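Local coordinates for chitin elicitor receptor kinase 1 (Arabidopsis thaliana, PDB 4EBY), which recognises chitin through a LysM ectodomain and, by dimerizing in response to it, activates immune signalling in plants, at residues Q36-F39 / D40-L43; P150-S153 / L154-A158. All coordinates share one frame; numbering follows the deposited sequence.

Interaction 1 of 2, residues Q36-F39 / D40-L43; sequences QINF and DPIL
Asn38 and Phe39 meet Asp40 and Leu43 in a local helix-start contact, where the loop after helix 20-26 turns into the single short turn of helix 40-43. The side-chain carbonyl of Asn38 reaches forward over one residue and accepts from the backbone: OD1 lies 2.8 Å from Asp40 N, which approaches almost end-on to the side-chain C=O (163°). CG of Asn38 stands anti to its own backbone N (chi1 -173°), which carries the amide alongside its carbonyl carbon and so toward the following residues. There the side chains of Asn38 and Asp40 run nearly perpendicular to each other, with amide and carboxylate planes 75° apart. Two waters complete the junction. One takes a hydrogen bond from Asn38 ND2 and gives one to Asp40 OD2, 2.6 Å away; the other accepts from Phe39 N at 2.8 Å and donates to Asp40 OD1. The Asp40 carboxylate sits by the N-terminal end of the turn, where nearby backbone N-H groups would probably favour a negative charge.

Phe39 occupies the N-cap position. Its O accepts from Leu43 N at 3.0 Å and, weakly, from Ile42 N, while its CB touches Leu43 CD1. The ring leads off to Leu20 and Asn24 of helix 20-26. The OD1-to-i+2 amide bond defines an Asx turn, here running directly into a helix N terminus.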
ATOM      1  N   GLN A  36      -2.347 -17.870   7.915  1.00 25.02           N
ATOM      2  CA  GLN A  36      -3.759 -18.255   7.795  1.00 28.89           C
ATOM      3  C   GLN A  36      -4.513 -18.360   9.115  1.00 28.79           C
ATOM      4  O   GLN A  36      -5.702 -18.692   9.126  1.00 36.94           O
ATOM      5  CB  GLN A  36      -3.910 -19.583   7.040  1.00 36.84           C
ATOM      6  CG  GLN A  36      -3.383 -19.554   5.615  1.00 42.83           C
ATOM      7  CD  GLN A  36      -3.748 -20.815   4.854  1.00 55.63           C
ATOM      8  OE1 GLN A  36      -2.925 -21.717   4.696  1.00 61.09           O
ATOM      9  NE2 GLN A  36      -4.997 -20.890   4.392  1.00 51.71           N
ATOM     10  N   ILE A  37      -3.830 -18.107  10.223  1.00 26.22           N
ATOM     11  CA  ILE A  37      -4.441 -18.254  11.542  1.00 25.29           C
ATOM     12  C   ILE A  37      -4.516 -16.909  12.276  1.00 26.81           C
ATOM     13  O   ILE A  37      -5.580 -16.500  12.743  1.00 32.23           O
ATOM     14  CB  ILE A  37      -3.648 -19.226  12.401  1.00 33.36           C
ATOM     15  CG1 ILE A  37      -3.603 -20.603  11.731  1.00 40.55           C
ATOM     16  CG2 ILE A  37      -4.264 -19.325  13.789  1.00 33.72           C
ATOM     17  CD1 ILE A  37      -2.552 -21.514  12.315  1.00 48.20           C
ATOM     18  N   ASN A  38      -3.375 -16.236  12.354  1.00 21.78           N
ATOM     19  CA  ASN A  38      -3.246 -15.013  13.121  1.00 20.87           C
ATOM     20  C   ASN A  38      -3.117 -13.839  12.165  1.00 21.11           C
ATOM     21  O   ASN A  38      -2.139 -13.750  11.424  1.00 21.06           O
ATOM     22  CB  ASN A  38      -2.008 -15.122  14.003  1.00 21.28           C
ATOM     23  CG  ASN A  38      -1.870 -13.972  14.975  1.00 24.41           C
ATOM     24  OD1 ASN A  38      -2.218 -12.835  14.663  1.00 25.80           O
ATOM     25  ND2 ASN A  38      -1.347 -14.259  16.161  1.00 23.52           N
ATOM     26  N   PHE A  39      -4.107 -12.951  12.170  1.00 20.31           N
ATOM     27  CA  PHE A  39      -4.088 -11.766  11.312  1.00 20.01           C
ATOM     28  C   PHE A  39      -3.918 -10.496  12.124  1.00 19.59           C
ATOM     29  O   PHE A  39      -4.184  -9.412  11.630  1.00 18.49           O
ATOM     30  CB  PHE A  39      -5.399 -11.690  10.519  1.00 20.80           C
ATOM     31  CG  PHE A  39      -5.566 -12.826   9.531  1.00 18.06           C
ATOM     32  CD1 PHE A  39      -5.131 -12.664   8.219  1.00 20.48           C
ATOM     33  CD2 PHE A  39      -6.127 -14.039   9.917  1.00 26.00           C
ATOM     34  CE1 PHE A  39      -5.264 -13.703   7.290  1.00 25.32           C
ATOM     35  CE2 PHE A  39      -6.266 -15.079   8.991  1.00 30.60           C
ATOM     36  CZ  PHE A  39      -5.830 -14.896   7.679  1.00 27.38           C
ATOM     37  N   ASP A  40      -3.489 -10.647  13.379  1.00 19.06           N
ATOM     38  CA  ASP A  40      -3.353  -9.479  14.257  1.00 20.49           C
ATOM     39  C   ASP A  40      -2.505  -8.327  13.699  1.00 20.13           C
ATOM     40  O   ASP A  40      -2.850  -7.158  13.888  1.00 19.73           O
ATOM     41  CB  ASP A  40      -2.835  -9.893  15.644  1.00 21.39           C
ATOM     42  CG  ASP A  40      -3.862 -10.670  16.451  1.00 29.81           C
ATOM     43  OD1 ASP A  40      -5.032 -10.799  16.019  1.00 31.04           O
ATOM     44  OD2 ASP A  40      -3.498 -11.131  17.549  1.00 32.66           O
ATOM     45  N   PRO A  41      -1.387  -8.629  13.020  1.00 17.78           N
ATOM     46  CA  PRO A  41      -0.574  -7.504  12.534  1.00 17.47           C
ATOM     47  C   PRO A  41      -1.359  -6.555  11.622  1.00 16.88           C
ATOM     48  O   PRO A  41      -1.147  -5.348  11.661  1.00 19.67           O
ATOM     49  CB  PRO A  41       0.560  -8.200  11.758  1.00 18.95           C
ATOM     50  CG  PRO A  41       0.704  -9.481  12.446  1.00 19.45           C
ATOM     51  CD  PRO A  41      -0.717  -9.922  12.791  1.00 21.99           C
ATOM     52  N   ILE A  42      -2.254  -7.108  10.813  1.00 16.35           N
ATOM     53  CA  ILE A  42      -3.145  -6.308   9.988  1.00 13.35           C
ATOM     54  C   ILE A  42      -4.319  -5.725  10.778  1.00 15.14           C
ATOM     55  O   ILE A  42      -4.616  -4.528  10.668  1.00 17.76           O
ATOM     56  CB  ILE A  42      -3.677  -7.138   8.805  1.00 15.45           C
ATOM     57  CG1 ILE A  42      -2.514  -7.468   7.878  1.00 17.33           C
ATOM     58  CG2 ILE A  42      -4.729  -6.353   8.039  1.00 17.11           C
ATOM     59  CD1 ILE A  42      -2.893  -8.523   6.815  1.00 16.74           C
ATOM     60  N   LEU A  43      -4.977  -6.558  11.579  1.00 16.66           N
ATOM     61  CA  LEU A  43      -6.171  -6.116  12.285  1.00 18.03           C
ATOM     62  C   LEU A  43      -5.903  -4.934  13.221  1.00 19.52           C
ATOM     63  O   LEU A  43      -6.784  -4.105  13.434  1.00 21.71           O
ATOM     64  CB  LEU A  43      -6.831  -7.260  13.050  1.00 18.02           C
ATOM     65  CG  LEU A  43      -7.409  -8.350  12.127  1.00 22.22           C
ATOM     66  CD1 LEU A  43      -7.933  -9.496  12.951  1.00 21.87           C
ATOM     67  CD2 LEU A  43      -8.519  -7.762  11.250  1.00 23.54           C
TER
HETATM   68  O   HOH W   1      -0.961 -11.527  17.811  1.00 34.68           O
HETATM   69  O   HOH W   2      -6.221 -12.916  13.984  1.00 30.32           O

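Interaction 2 of 2, residues P150-S153 / L154-A158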
ATOM      1  N   PRO A 150     -11.676   7.137  -8.173  1.00 27.52           N
ATOM      2  CA  PRO A 150     -12.474   8.253  -8.701  1.00 29.51           C
ATOM      3  C   PRO A 150     -13.291   8.980  -7.633  1.00 26.92           C
ATOM      4  O   PRO A 150     -13.562  10.177  -7.791  1.00 30.78           O
ATOM      5  CB  PRO A 150     -13.384   7.566  -9.724  1.00 31.78           C
ATOM      6  CG  PRO A 150     -12.571   6.413 -10.204  1.00 32.76           C
ATOM      7  CD  PRO A 150     -11.874   5.906  -8.961  1.00 28.66           C
ATOM      8  N   GLU A 151     -13.656   8.291  -6.558  1.00 29.83           N
ATOM      9  CA  GLU A 151     -14.460   8.904  -5.517  1.00 33.41           C
ATOM     10  C   GLU A 151     -13.641   9.753  -4.539  1.00 36.50           C
ATOM     11  O   GLU A 151     -14.207  10.520  -3.765  1.00 32.95           O
ATOM     12  CB  GLU A 151     -15.294   7.854  -4.766  1.00 32.66           C
ATOM     13  CG  GLU A 151     -14.492   6.854  -3.942  1.00 33.32           C
ATOM     14  CD  GLU A 151     -14.080   5.614  -4.717  1.00 31.35           C
ATOM     15  OE1 GLU A 151     -14.174   5.598  -5.966  1.00 32.58           O
ATOM     16  OE2 GLU A 151     -13.653   4.642  -4.062  1.00 37.52           O
ATOM     17  N   ASP A 152     -12.316   9.629  -4.586  1.00 27.21           N
ATOM     18  CA  ASP A 152     -11.453  10.416  -3.695  1.00 24.47           C
ATOM     19  C   ASP A 152     -11.255  11.850  -4.157  1.00 26.47           C
ATOM     20  O   ASP A 152     -11.271  12.130  -5.346  1.00 27.05           O
ATOM     21  CB  ASP A 152     -10.063   9.787  -3.603  1.00 23.59           C
ATOM     22  CG  ASP A 152     -10.068   8.450  -2.905  1.00 21.26           C
ATOM     23  OD1 ASP A 152     -10.665   8.338  -1.817  1.00 28.96           O
ATOM     24  OD2 ASP A 152      -9.456   7.507  -3.448  1.00 23.55           O
ATOM     25  N   SER A 153     -11.034  12.746  -3.194  1.00 26.02           N
ATOM     26  CA  SER A 153     -10.616  14.111  -3.477  1.00 26.51           C
ATOM     27  C   SER A 153      -9.671  14.578  -2.369  1.00 23.87           C
ATOM     28  O   SER A 153      -9.529  13.909  -1.338  1.00 26.46           O
ATOM     29  CB  SER A 153     -11.827  15.047  -3.581  1.00 28.53           C
ATOM     30  OG  SER A 153     -12.551  15.059  -2.368  1.00 30.39           O
ATOM     31  N   LEU A 154      -9.022  15.724  -2.575  1.00 25.94           N
ATOM     32  CA  LEU A 154      -8.159  16.247  -1.532  1.00 24.67           C
ATOM     33  C   LEU A 154      -8.960  16.483  -0.253  1.00 26.98           C
ATOM     34  O   LEU A 154      -8.551  16.073   0.828  1.00 27.48           O
ATOM     35  CB  LEU A 154      -7.477  17.537  -1.980  1.00 26.74           C
ATOM     36  CG  LEU A 154      -6.545  18.148  -0.933  1.00 27.33           C
ATOM     37  CD1 LEU A 154      -5.412  17.176  -0.586  1.00 25.88           C
ATOM     38  CD2 LEU A 154      -6.003  19.464  -1.448  1.00 29.01           C
ATOM     39  N   SER A 155     -10.107  17.146  -0.376  1.00 29.08           N
ATOM     40  CA  SER A 155     -10.945  17.396   0.799  1.00 32.63           C
ATOM     41  C   SER A 155     -11.426  16.113   1.478  1.00 30.05           C
ATOM     42  O   SER A 155     -11.412  16.025   2.705  1.00 33.73           O
ATOM     43  CB  SER A 155     -12.132  18.315   0.468  1.00 38.19           C
ATOM     44  OG  SER A 155     -12.761  17.925  -0.737  1.00 51.82           O
ATOM     45  N   SER A 156     -11.835  15.108   0.705  1.00 32.33           N
ATOM     46  CA  SER A 156     -12.310  13.860   1.315  1.00 30.54           C
ATOM     47  C   SER A 156     -11.198  13.085   2.016  1.00 33.69           C
ATOM     48  O   SER A 156     -11.418  12.497   3.068  1.00 32.72           O
ATOM     49  CB  SER A 156     -13.027  12.960   0.304  1.00 30.70           C
ATOM     50  OG  SER A 156     -12.118  12.336  -0.584  1.00 32.91           O
ATOM     51  N   ILE A 157      -9.998  13.086   1.441  1.00 25.77           N
ATOM     52  CA  ILE A 157      -8.876  12.405   2.086  1.00 25.70           C
ATOM     53  C   ILE A 157      -8.403  13.185   3.316  1.00 26.44           C
ATOM     54  O   ILE A 157      -8.019  12.601   4.323  1.00 29.46           O
ATOM     55  CB  ILE A 157      -7.718  12.141   1.093  1.00 23.83           C
ATOM     56  CG1 ILE A 157      -8.146  11.082   0.068  1.00 22.70           C
ATOM     57  CG2 ILE A 157      -6.471  11.639   1.845  1.00 23.30           C
ATOM     58  CD1 ILE A 157      -7.254  10.999  -1.160  1.00 20.67           C
ATOM     59  N   ALA A 158      -8.446  14.510   3.237  1.00 27.26           N
ATOM     60  CA  ALA A 158      -8.088  15.341   4.382  1.00 29.84           C
ATOM     61  C   ALA A 158      -9.029  15.052   5.547  1.00 34.75           C
ATOM     62  O   ALA A 158      -8.599  14.928   6.693  1.00 33.51           O
ATOM     63  CB  ALA A 158      -8.153  16.802   4.011  1.00 31.11           C
TER
HETATM   64  O   HOH W   3     -11.971   9.668  -0.019  1.00 31.59           O
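Ser153, Ser156 and Ile157 carry the contact in which the loop after strand 143-147 becomes helix 154-161. Ser153 sits at the N-cap, and its hydroxyl reaches forward over the first turn: OG lies between its backbone N and carbonyl carbon (chi1 60°), from where it accepts a hydrogen bond from Ser156 N at 3.2 Å. Ser156 answers in kind. Its OG, also held between N and carbonyl carbon, points back toward the loop and accepts from Ser153 N at 2.9 Å, with an N-H...O angle of 155°. Each side chain thus accepts from the other residue's backbone N-H at the helix start.

The same hydroxyl of Ser156 has a further partner. A water lies 2.7 Å from Ser156 OG and donates to Asp152 OD1 at 2.6 Å, linking the cap to the aspartate just before it. That carboxylate is buried and richly bonded: OD1 also pairs with Tyr146 OH, and OD2 takes a salt bridge from Arg60 and a hydrogen bond from Arg149 N. Arg149 lines a glycan pocket, so the loop leading into the helix borders a sugar site.

Ile157 closes the turn. Its N donates to Ser153 O at 2.9 Å, and its CD1 rests 3.9 Å from Asp152 CB, where the two side chains meet at a slant. Beyond the loop, Ile157 packs on Leu168 of helix 165-171 and on Phe177. The paired side-chain-to-backbone bonds of Ser153 and Ser156 are a capping box, here opening the first helix of a beta-alpha-alpha-beta LysM domain.

Overall arrangement
Followed from the N terminus, the chain passes helix 20-26, then its loop enters interaction 1 at the start of helix 40-43; much later, after strand 143-147, it reaches interaction 2 at the start of helix 154-161. Both are local, closing only a turn of a few residues, and they lie in series, neither nested nor crossed, with centres about 29 Å apart. Strand 60-70 borders both: Ile42 packs on Val61 and Val63, whereas the strand's first residue, Arg60, reaches the loop of interaction 2. The two contacts mark helix starts in different ways, one by an Asx turn at residues 38-40 and one by a capping box.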